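Local coordinates for protein hemin degrading factor (Pseudomonas aeruginosa, PDB 4MF9) that binds heme and probably both traffics it inside the cell and degrades it, at residues A[62-70]-A[119-127]; A[52-63]-A[170-181]. All coordinates share one frame; numbering follows the deposited sequence.

Interaction 1 (A[62-70]-A[119-127]); sequences LRPDWAALL and LFLGGWNAV
W66, in the first turn of helix 66-72, packs against W124 and V127 where the edge strand 59-62 of an antiparallel sheet of the HemS/ChuX fold hands over to the helix. The two tryptophans form a T-shaped pair: the edge of W124 points at the face of W66, six-membered ring centroids 5.1 Å apart and planes at 77°. W66 holds its CG anti to the carbonyl carbon (chi1 -45°), which carries the indole from the helix toward strand 124-133. Its benzo end is gripped by two aliphatic groups, W124 CB lying 3.4 Å from W66 CZ2 and V127 CG1 3.6 Å from W66 CH2. P64 O lies above the opposite face of W66, toward the rim. V127 places CG1 between its backbone N and carbonyl carbon (chi1 46°), which also brings this methyl to 3.5 Å from R63 O. One turn on, L70 and L119 meet tip to tip, CD1 to CD1 at 3.8 Å, while L121 CD2 sits over the centre of the W124 ring. L121 CD1 rests against W66 CB. W124 NE1 is satisfied by H270 O, tying this cluster to the second half of the chain. On the backbone, L62 N donates to V127 O at 2.9 Å. A water finishes the polar side: lying in the plane of the W66 ring, it accepts from W66 NE1 at 2.9 Å and donates to L121 O and W124 O, which helps to hold the indole in this rotation.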
loop_
_atom_site.group_PDB
_atom_site.type_symbol
_atom_site.label_atom_id
_atom_site.label_comp_id
_atom_site.label_asym_id
_atom_site.label_seq_id
_atom_site.Cartn_x
_atom_site.Cartn_y
_atom_site.Cartn_z
ATOM N N LEU A 62 -14.140 6.813 -14.889
ATOM C CA LEU A 62 -14.318 5.492 -15.474
ATOM C C LEU A 62 -15.337 4.717 -14.648
ATOM O O LEU A 62 -15.661 5.105 -13.524
ATOM C CB LEU A 62 -12.991 4.731 -15.530
ATOM C CG LEU A 62 -11.807 5.314 -16.305
ATOM C CD1 LEU A 62 -10.635 4.340 -16.256
ATOM C CD2 LEU A 62 -12.181 5.649 -17.761
ATOM N N ARG A 63 -15.875 3.657 -15.180
ATOM C CA ARG A 63 -16.749 2.823 -14.379
ATOM C C ARG A 63 -15.938 2.002 -13.379
ATOM O O ARG A 63 -14.918 1.556 -13.700
ATOM C CB ARG A 63 -17.613 1.918 -15.220
ATOM C CG ARG A 63 -18.344 2.589 -16.341
ATOM C CD ARG A 63 -19.329 1.617 -16.940
ATOM N NE ARG A 63 -18.726 0.356 -17.266
ATOM C CZ ARG A 63 -18.020 0.148 -18.359
ATOM N NH1 ARG A 63 -17.826 1.126 -19.185
ATOM N NH2 ARG A 63 -17.466 -0.991 -18.602
ATOM N N PRO A 64 -16.476 1.813 -12.179
ATOM C CA PRO A 64 -15.827 0.938 -11.194
ATOM C C PRO A 64 -16.079 -0.530 -11.499
ATOM O O PRO A 64 -16.528 -1.276 -10.632
ATOM C CB PRO A 64 -16.513 1.323 -9.883
ATOM C CG PRO A 64 -17.852 1.807 -10.300
ATOM C CD PRO A 64 -17.628 2.529 -11.598
ATOM N N ASP A 65 -15.765 -0.930 -12.726
ATOM C CA ASP A 65 -15.942 -2.296 -13.195
ATOM C C ASP A 65 -14.596 -2.985 -13.061
ATOM O O ASP A 65 -13.866 -3.113 -14.042
ATOM C CB ASP A 65 -16.364 -2.248 -14.674
ATOM C CG ASP A 65 -16.835 -3.594 -15.217
ATOM O OD1 ASP A 65 -16.528 -4.650 -14.624
ATOM O OD2 ASP A 65 -17.505 -3.589 -16.273
ATOM N N TRP A 66 -14.250 -3.422 -11.852
ATOM C CA TRP A 66 -12.872 -3.873 -11.596
ATOM C C TRP A 66 -12.499 -5.094 -12.427
ATOM O O TRP A 66 -11.360 -5.239 -12.850
ATOM C CB TRP A 66 -12.632 -4.132 -10.097
ATOM C CG TRP A 66 -13.191 -3.041 -9.244
ATOM C CD1 TRP A 66 -14.146 -3.167 -8.283
ATOM C CD2 TRP A 66 -12.886 -1.638 -9.331
ATOM N NE1 TRP A 66 -14.434 -1.936 -7.743
ATOM C CE2 TRP A 66 -13.675 -0.982 -8.367
ATOM C CE3 TRP A 66 -12.004 -0.879 -10.113
ATOM C CZ2 TRP A 66 -13.614 0.398 -8.165
ATOM C CZ3 TRP A 66 -11.944 0.491 -9.914
ATOM C CH2 TRP A 66 -12.747 1.117 -8.949
ATOM N N ALA A 67 -13.476 -5.961 -12.679
ATOM C CA ALA A 67 -13.243 -7.178 -13.455
ATOM C C ALA A 67 -12.803 -6.900 -14.895
ATOM O O ALA A 67 -12.021 -7.662 -15.452
ATOM C CB ALA A 67 -14.474 -8.061 -13.435
ATOM N N ALA A 68 -13.323 -5.836 -15.508
ATOM C CA ALA A 68 -12.838 -5.424 -16.832
ATOM C C ALA A 68 -11.594 -4.521 -16.758
ATOM O O ALA A 68 -10.629 -4.703 -17.513
ATOM C CB ALA A 68 -13.952 -4.746 -17.636
ATOM N N LEU A 69 -11.625 -3.538 -15.864
ATOM C CA LEU A 69 -10.547 -2.546 -15.765
ATOM C C LEU A 69 -9.188 -3.164 -15.413
ATOM O O LEU A 69 -8.194 -2.932 -16.103
ATOM C CB LEU A 69 -10.936 -1.473 -14.738
ATOM C CG LEU A 69 -10.100 -0.220 -14.452
ATOM C CD1 LEU A 69 -9.204 -0.434 -13.253
ATOM C CD2 LEU A 69 -9.284 0.237 -15.661
ATOM N N LEU A 70 -9.145 -3.953 -14.344
ATOM C CA LEU A 70 -7.872 -4.513 -13.869
ATOM C C LEU A 70 -7.096 -5.353 -14.895
ATOM O O LEU A 70 -5.916 -5.123 -15.086
ATOM C CB LEU A 70 -8.057 -5.274 -12.550
ATOM C CG LEU A 70 -8.546 -4.423 -11.380
ATOM C CD1 LEU A 70 -8.960 -5.304 -10.200
ATOM C CD2 LEU A 70 -7.479 -3.420 -10.964
ATOM N N LEU A 119 -5.644 -6.966 -3.765
ATOM C CA LEU A 119 -6.636 -5.902 -3.908
ATOM C C LEU A 119 -7.927 -6.271 -3.197
ATOM O O LEU A 119 -8.517 -7.323 -3.464
ATOM C CB LEU A 119 -6.908 -5.628 -5.399
ATOM C CG LEU A 119 -5.651 -5.526 -6.275
ATOM C CD1 LEU A 119 -5.996 -5.451 -7.771
ATOM C CD2 LEU A 119 -4.789 -4.335 -5.862
ATOM N N PHE A 120 -8.352 -5.414 -2.274
ATOM C CA PHE A 120 -9.595 -5.633 -1.532
ATOM C C PHE A 120 -10.645 -4.654 -2.037
ATOM O O PHE A 120 -10.790 -3.539 -1.522
ATOM C CB PHE A 120 -9.338 -5.489 -0.034
ATOM C CG PHE A 120 -8.201 -6.327 0.437
ATOM C CD1 PHE A 120 -8.374 -7.683 0.663
ATOM C CD2 PHE A 120 -6.945 -5.769 0.615
ATOM C CE1 PHE A 120 -7.320 -8.462 1.075
ATOM C CE2 PHE A 120 -5.890 -6.541 1.022
ATOM C CZ PHE A 120 -6.071 -7.883 1.256
ATOM N N LEU A 121 -11.365 -5.110 -3.057
ATOM C CA LEU A 121 -12.132 -4.256 -3.964
ATOM C C LEU A 121 -13.405 -3.675 -3.373
ATOM O O LEU A 121 -14.007 -2.764 -3.949
ATOM C CB LEU A 121 -12.485 -5.046 -5.221
ATOM C CG LEU A 121 -11.284 -5.599 -5.977
ATOM C CD1 LEU A 121 -11.748 -6.379 -7.194
ATOM C CD2 LEU A 121 -10.342 -4.464 -6.389
ATOM N N GLY A 122 -13.811 -4.188 -2.235
ATOM C CA GLY A 122 -15.034 -3.797 -1.619
ATOM C C GLY A 122 -15.155 -2.368 -1.248
ATOM O O GLY A 122 -16.198 -1.828 -1.314
ATOM N N GLY A 123 -14.071 -1.774 -0.793
ATOM C CA GLY A 123 -14.061 -0.359 -0.456
ATOM C C GLY A 123 -13.663 0.551 -1.618
ATOM O O GLY A 123 -13.631 1.780 -1.487
ATOM N N TRP A 124 -13.347 -0.039 -2.764
ATOM C CA TRP A 124 -12.972 0.768 -3.924
ATOM C C TRP A 124 -14.211 1.486 -4.452
ATOM O O TRP A 124 -15.212 0.848 -4.756
ATOM C CB TRP A 124 -12.388 -0.112 -5.023
ATOM C CG TRP A 124 -11.039 -0.682 -4.704
ATOM C CD1 TRP A 124 -10.557 -1.028 -3.469
ATOM C CD2 TRP A 124 -9.985 -0.957 -5.640
ATOM N NE1 TRP A 124 -9.271 -1.517 -3.586
ATOM C CE2 TRP A 124 -8.897 -1.479 -4.906
ATOM C CE3 TRP A 124 -9.865 -0.828 -7.029
ATOM C CZ2 TRP A 124 -7.707 -1.867 -5.512
ATOM C CZ3 TRP A 124 -8.673 -1.210 -7.631
ATOM C CH2 TRP A 124 -7.610 -1.727 -6.869
ATOM N N ASN A 125 -14.154 2.808 -4.556
ATOM C CA ASN A 125 -15.364 3.565 -4.855
ATOM C C ASN A 125 -15.394 4.233 -6.226
ATOM O O ASN A 125 -16.335 4.049 -7.006
ATOM C CB ASN A 125 -15.611 4.616 -3.781
ATOM C CG ASN A 125 -16.904 5.369 -4.006
ATOM O OD1 ASN A 125 -17.958 4.762 -4.184
ATOM N ND2 ASN A 125 -16.829 6.688 -4.024
ATOM N N ALA A 126 -14.373 5.030 -6.508
ATOM C CA ALA A 126 -14.338 5.770 -7.757
ATOM C C ALA A 126 -12.970 5.624 -8.403
ATOM O O ALA A 126 -11.954 5.445 -7.708
ATOM C CB ALA A 126 -14.665 7.223 -7.516
ATOM N N VAL A 127 -12.954 5.699 -9.730
ATOM C CA VAL A 127 -11.726 5.532 -10.501
ATOM C C VAL A 127 -11.705 6.526 -11.665
ATOM O O VAL A 127 -12.708 6.687 -12.378
ATOM C CB VAL A 127 -11.590 4.083 -11.009
ATOM C CG1 VAL A 127 -12.903 3.599 -11.616
ATOM C CG2 VAL A 127 -10.462 3.969 -12.008
HETATM O O HOH W 1 -16.158 -1.877 -5.458
#

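Interaction 2 (A[52-63]-A[170-181]); sequences ASRVGIDAVRLR and VERLRAAEQDAV
Q178 reads the backbone of R61 with its amide, the central polar element between edge strand 59-62 and the chain that leaves helix 166-173. Q178 OE1 accepts from R61 N and Q178 NE2 donates to R61 O, both at 2.8 Å and both on carbonyl lone pairs, so the side chain pairs with one residue much as a neighbouring strand would. The bend at chi2 (-56°) folds the amide back, and NE2 also reaches A175 O. R61 O is gripped twice, taking A175 N at 3.0 Å as well. Further along, R63 N donates to L173 O at 2.7 Å, nearly along the C=O axis, and L62 CA adds a CA-H...O contact to the same oxygen. The R63 guanidinium offers NH1 edge-on to R172 O, 3.0 Å away and almost in plane, while L173 CD1 lies over its face. These carbonyls belong to the last turn of the helix, so the positive charge of R63 probably sits well at the negative C-terminal end of the helix dipole. The charges of R61 and D179 are near each other without an N-H directed at the oxygen.

Among apolar contacts, V60 CG1 meets V170 CG1 at 4.0 Å and also lies over the face of the R174 guanidinium; L62 CD2 packs on L173 CB. A close van der Waals contact with a polar atom brings V55 CB to 3.2 Å from D179 O.

Within the fold, strand 59-62 has strand 124-133 as its sheet neighbour, F128 of which touches A52, V55 and R61; the 170-181 segment runs along its other edge, and helix 17-30 reaches A180 through P17.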
loop_
_atom_site.group_PDB
_atom_site.type_symbol
_atom_site.label_atom_id
_atom_site.label_comp_id
_atom_site.label_asym_id
_atom_site.label_seq_id
_atom_site.Cartn_x
_atom_site.Cartn_y
_atom_site.Cartn_z
ATOM N N ALA A 52 -11.958 14.554 -8.971
ATOM C CA ALA A 52 -13.233 14.702 -9.665
ATOM C C ALA A 52 -13.448 16.140 -10.143
ATOM O O ALA A 52 -14.153 16.368 -11.115
ATOM C CB ALA A 52 -14.382 14.251 -8.788
ATOM N N SER A 53 -12.839 17.114 -9.475
ATOM C CA SER A 53 -12.958 18.499 -9.949
ATOM C C SER A 53 -12.232 18.685 -11.285
ATOM O O SER A 53 -12.402 19.709 -11.955
ATOM C CB SER A 53 -12.415 19.485 -8.914
ATOM O OG SER A 53 -11.014 19.603 -9.024
ATOM N N ARG A 54 -11.384 17.728 -11.642
ATOM C CA ARG A 54 -10.657 17.675 -12.891
ATOM C C ARG A 54 -11.434 17.148 -14.108
ATOM O O ARG A 54 -10.997 17.278 -15.203
ATOM C CB ARG A 54 -9.360 16.849 -12.727
ATOM C CG ARG A 54 -8.388 17.383 -11.688
ATOM C CD ARG A 54 -7.119 16.581 -11.541
ATOM N NE ARG A 54 -6.300 16.618 -12.722
ATOM C CZ ARG A 54 -4.996 16.433 -12.705
ATOM N NH1 ARG A 54 -4.408 16.155 -11.566
ATOM N NH2 ARG A 54 -4.285 16.543 -13.782
ATOM N N VAL A 55 -12.552 16.503 -13.870
ATOM C CA VAL A 55 -13.274 15.844 -14.955
ATOM C C VAL A 55 -13.787 16.872 -15.962
ATOM O O VAL A 55 -14.347 17.899 -15.580
ATOM C CB VAL A 55 -14.425 14.981 -14.431
ATOM C CG1 VAL A 55 -15.214 14.382 -15.582
ATOM C CG2 VAL A 55 -13.879 13.876 -13.539
ATOM N N GLY A 56 -13.568 16.603 -17.244
ATOM C CA GLY A 56 -13.934 17.552 -18.284
ATOM C C GLY A 56 -12.814 18.535 -18.550
ATOM O O GLY A 56 -12.870 19.296 -19.510
ATOM N N ILE A 57 -11.790 18.526 -17.714
ATOM C CA ILE A 57 -10.609 19.292 -17.962
ATOM C C ILE A 57 -9.433 18.450 -18.437
ATOM O O ILE A 57 -9.061 18.527 -19.585
ATOM C CB ILE A 57 -10.245 20.130 -16.753
ATOM C CG1 ILE A 57 -11.340 21.106 -16.453
ATOM C CG2 ILE A 57 -8.944 20.884 -16.923
ATOM C CD1 ILE A 57 -11.243 21.701 -15.099
ATOM N N ASP A 58 -8.897 17.609 -17.555
ATOM C CA ASP A 58 -7.906 16.615 -17.965
ATOM C C ASP A 58 -8.113 15.219 -17.346
ATOM O O ASP A 58 -7.219 14.377 -17.415
ATOM C CB ASP A 58 -6.478 17.105 -17.705
ATOM C CG ASP A 58 -6.202 17.379 -16.240
ATOM O OD1 ASP A 58 -7.106 17.182 -15.400
ATOM O OD2 ASP A 58 -5.060 17.791 -15.921
ATOM N N ALA A 59 -9.280 14.990 -16.748
ATOM C CA ALA A 59 -9.648 13.675 -16.214
ATOM C C ALA A 59 -10.948 13.146 -16.810
ATOM O O ALA A 59 -11.837 13.921 -17.164
ATOM C CB ALA A 59 -9.761 13.727 -14.693
ATOM N N VAL A 60 -11.051 11.822 -16.911
ATOM C CA VAL A 60 -12.280 11.140 -17.321
ATOM C C VAL A 60 -12.667 10.157 -16.213
ATOM O O VAL A 60 -11.814 9.417 -15.697
ATOM C CB VAL A 60 -12.097 10.370 -18.661
ATOM C CG1 VAL A 60 -13.341 9.544 -18.992
ATOM C CG2 VAL A 60 -11.758 11.321 -19.811
ATOM N N ARG A 61 -13.929 10.146 -15.811
ATOM C CA ARG A 61 -14.391 9.218 -14.818
ATOM C C ARG A 61 -14.642 7.894 -15.482
ATOM O O ARG A 61 -15.215 7.878 -16.518
ATOM C CB ARG A 61 -15.579 9.723 -14.034
ATOM C CG ARG A 61 -16.432 8.657 -13.394
ATOM C CD ARG A 61 -16.138 8.468 -11.923
ATOM N NE ARG A 61 -16.784 9.490 -11.156
ATOM C CZ ARG A 61 -17.485 9.366 -10.033
ATOM N NH1 ARG A 61 -17.754 8.223 -9.467
ATOM N NH2 ARG A 61 -17.988 10.447 -9.526
ATOM N N LEU A 62 -14.140 6.813 -14.889
ATOM C CA LEU A 62 -14.318 5.492 -15.474
ATOM C C LEU A 62 -15.337 4.717 -14.648
ATOM O O LEU A 62 -15.661 5.105 -13.524
ATOM C CB LEU A 62 -12.991 4.731 -15.530
ATOM C CG LEU A 62 -11.807 5.314 -16.305
ATOM C CD1 LEU A 62 -10.635 4.340 -16.256
ATOM C CD2 LEU A 62 -12.181 5.649 -17.761
ATOM N N ARG A 63 -15.875 3.657 -15.180
ATOM C CA ARG A 63 -16.749 2.823 -14.379
ATOM C C ARG A 63 -15.938 2.002 -13.379
ATOM O O ARG A 63 -14.918 1.556 -13.700
ATOM C CB ARG A 63 -17.613 1.918 -15.220
ATOM C CG ARG A 63 -18.344 2.589 -16.341
ATOM C CD ARG A 63 -19.329 1.617 -16.940
ATOM N NE ARG A 63 -18.726 0.356 -17.266
ATOM C CZ ARG A 63 -18.020 0.148 -18.359
ATOM N NH1 ARG A 63 -17.826 1.126 -19.185
ATOM N NH2 ARG A 63 -17.466 -0.991 -18.602
ATOM N N VAL A 170 -9.626 3.966 -22.122
ATOM C CA VAL A 170 -10.458 4.995 -21.505
ATOM C C VAL A 170 -11.896 4.993 -22.059
ATOM O O VAL A 170 -12.866 4.982 -21.291
ATOM C CB VAL A 170 -9.805 6.388 -21.628
ATOM C CG1 VAL A 170 -10.797 7.480 -21.281
ATOM C CG2 VAL A 170 -8.577 6.489 -20.727
ATOM N N GLU A 171 -12.037 4.925 -23.370
ATOM C CA GLU A 171 -13.354 4.978 -24.006
ATOM C C GLU A 171 -14.228 3.807 -23.621
ATOM O O GLU A 171 -15.366 3.974 -23.384
ATOM C CB GLU A 171 -13.291 5.166 -25.539
ATOM C CG GLU A 171 -14.469 4.610 -26.339
ATOM C CD GLU A 171 -15.711 5.491 -26.275
ATOM O OE1 GLU A 171 -16.743 5.075 -26.825
ATOM O OE2 GLU A 171 -15.638 6.596 -25.741
ATOM N N ARG A 172 -13.649 2.637 -23.568
ATOM C CA ARG A 172 -14.342 1.403 -23.210
ATOM C C ARG A 172 -14.860 1.404 -21.774
ATOM O O ARG A 172 -15.944 0.876 -21.485
ATOM C CB ARG A 172 -13.396 0.220 -23.429
ATOM C CG ARG A 172 -13.883 -1.110 -22.889
ATOM C CD ARG A 172 -12.993 -2.228 -23.403
ATOM N NE ARG A 172 -11.617 -1.763 -23.581
ATOM C CZ ARG A 172 -10.637 -2.505 -24.085
ATOM N NH1 ARG A 172 -10.882 -3.752 -24.471
ATOM N NH2 ARG A 172 -9.415 -1.998 -24.212
ATOM N N LEU A 173 -14.084 2.008 -20.878
ATOM C CA LEU A 173 -14.405 2.049 -19.452
ATOM C C LEU A 173 -15.044 3.361 -19.009
ATOM O O LEU A 173 -15.430 3.501 -17.853
ATOM C CB LEU A 173 -13.136 1.812 -18.620
ATOM C CG LEU A 173 -12.772 0.372 -18.266
ATOM C CD1 LEU A 173 -13.904 -0.321 -17.491
ATOM C CD2 LEU A 173 -12.415 -0.422 -19.496
ATOM N N ARG A 174 -15.158 4.330 -19.897
ATOM C CA ARG A 174 -15.674 5.625 -19.546
ATOM C C ARG A 174 -17.092 5.562 -18.976
ATOM O O ARG A 174 -17.941 4.948 -19.523
ATOM C CB ARG A 174 -15.578 6.546 -20.755
ATOM C CG ARG A 174 -16.649 7.590 -20.937
ATOM C CD ARG A 174 -16.523 8.148 -22.330
ATOM N NE ARG A 174 -15.725 9.315 -22.192
ATOM C CZ ARG A 174 -14.573 9.515 -22.782
ATOM N NH1 ARG A 174 -14.074 8.647 -23.630
ATOM N NH2 ARG A 174 -13.974 10.634 -22.531
ATOM N N ALA A 175 -17.297 6.227 -17.860
ATOM C CA ALA A 175 -18.592 6.219 -17.189
ATOM C C ALA A 175 -19.582 7.076 -17.972
ATOM O O ALA A 175 -19.188 8.047 -18.626
ATOM C CB ALA A 175 -18.450 6.740 -15.781
ATOM N N ALA A 176 -20.863 6.728 -17.892
ATOM C CA ALA A 176 -21.904 7.471 -18.609
ATOM C C ALA A 176 -22.108 8.858 -18.002
ATOM O O ALA A 176 -22.194 9.862 -18.714
ATOM C CB ALA A 176 -23.202 6.687 -18.615
ATOM N N GLU A 177 -22.193 8.929 -16.694
ATOM C CA GLU A 177 -22.272 10.197 -16.037
ATOM C C GLU A 177 -20.925 10.663 -15.592
ATOM O O GLU A 177 -20.465 10.343 -14.572
ATOM C CB GLU A 177 -23.284 10.202 -14.874
ATOM C CG GLU A 177 -23.147 9.114 -13.851
ATOM C CD GLU A 177 -23.372 7.699 -14.353
ATOM O OE1 GLU A 177 -22.445 7.118 -14.923
ATOM O OE2 GLU A 177 -24.483 7.157 -14.125
ATOM N N GLN A 178 -20.346 11.493 -16.411
ATOM C CA GLN A 178 -18.973 11.926 -16.241
ATOM C C GLN A 178 -18.748 12.677 -14.937
ATOM O O GLN A 178 -17.814 12.351 -14.199
ATOM C CB GLN A 178 -18.483 12.686 -17.469
ATOM C CG GLN A 178 -17.921 11.733 -18.506
ATOM C CD GLN A 178 -16.821 10.876 -17.905
ATOM O OE1 GLN A 178 -15.851 11.401 -17.365
ATOM N NE2 GLN A 178 -16.977 9.561 -17.976
ATOM N N ASP A 179 -19.435 13.752 -14.710
ATOM C CA ASP A 179 -19.638 14.223 -13.389
ATOM C C ASP A 179 -18.421 14.857 -12.766
ATOM O O ASP A 179 -17.337 14.680 -13.267
ATOM C CB ASP A 179 -20.081 13.078 -12.516
ATOM C CG ASP A 179 -21.215 13.420 -11.694
ATOM O OD1 ASP A 179 -21.338 12.873 -10.583
ATOM O OD2 ASP A 179 -22.033 14.213 -12.165
ATOM N N ALA A 180 -18.575 15.634 -11.738
ATOM C CA ALA A 180 -17.391 16.105 -11.072
ATOM C C ALA A 180 -17.573 16.242 -9.556
ATOM O O ALA A 180 -16.840 16.940 -8.944
ATOM C CB ALA A 180 -16.928 17.378 -11.700
ATOM N N VAL A 181 -18.539 15.535 -9.020
ATOM C CA VAL A 181 -18.868 15.728 -7.641
ATOM C C VAL A 181 -18.310 14.669 -6.678
ATOM O O VAL A 181 -17.588 15.004 -5.738
ATOM C CB VAL A 181 -20.376 15.984 -7.529
ATOM C CG1 VAL A 181 -20.899 15.723 -6.139
ATOM C CG2 VAL A 181 -20.621 17.432 -7.912
#

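In the fold
Interactions 1 and 2 share L62 and R63, and their centres lie about 14 Å apart. Strand 59-62 is the common element: interaction 1 joins its end and the following helix 66-72 to strand 124-133 and to the end of strand 117-120, whereas interaction 2 packs the chain leaving helix 166-173 against the strand's outer edge. They also touch directly, D65 CB and L69 CB each lying 4.2 Å from L173 CD1, and A126 CB 3.8 Å from R61 NH1. Interaction 1 is the one nearer the heme: F120 lines the pocket, and the L119 side chain is about 9 Å from the cofactor. Interaction 2 is remote from the annotated sites, its centre about 25 Å from the centre of the chain.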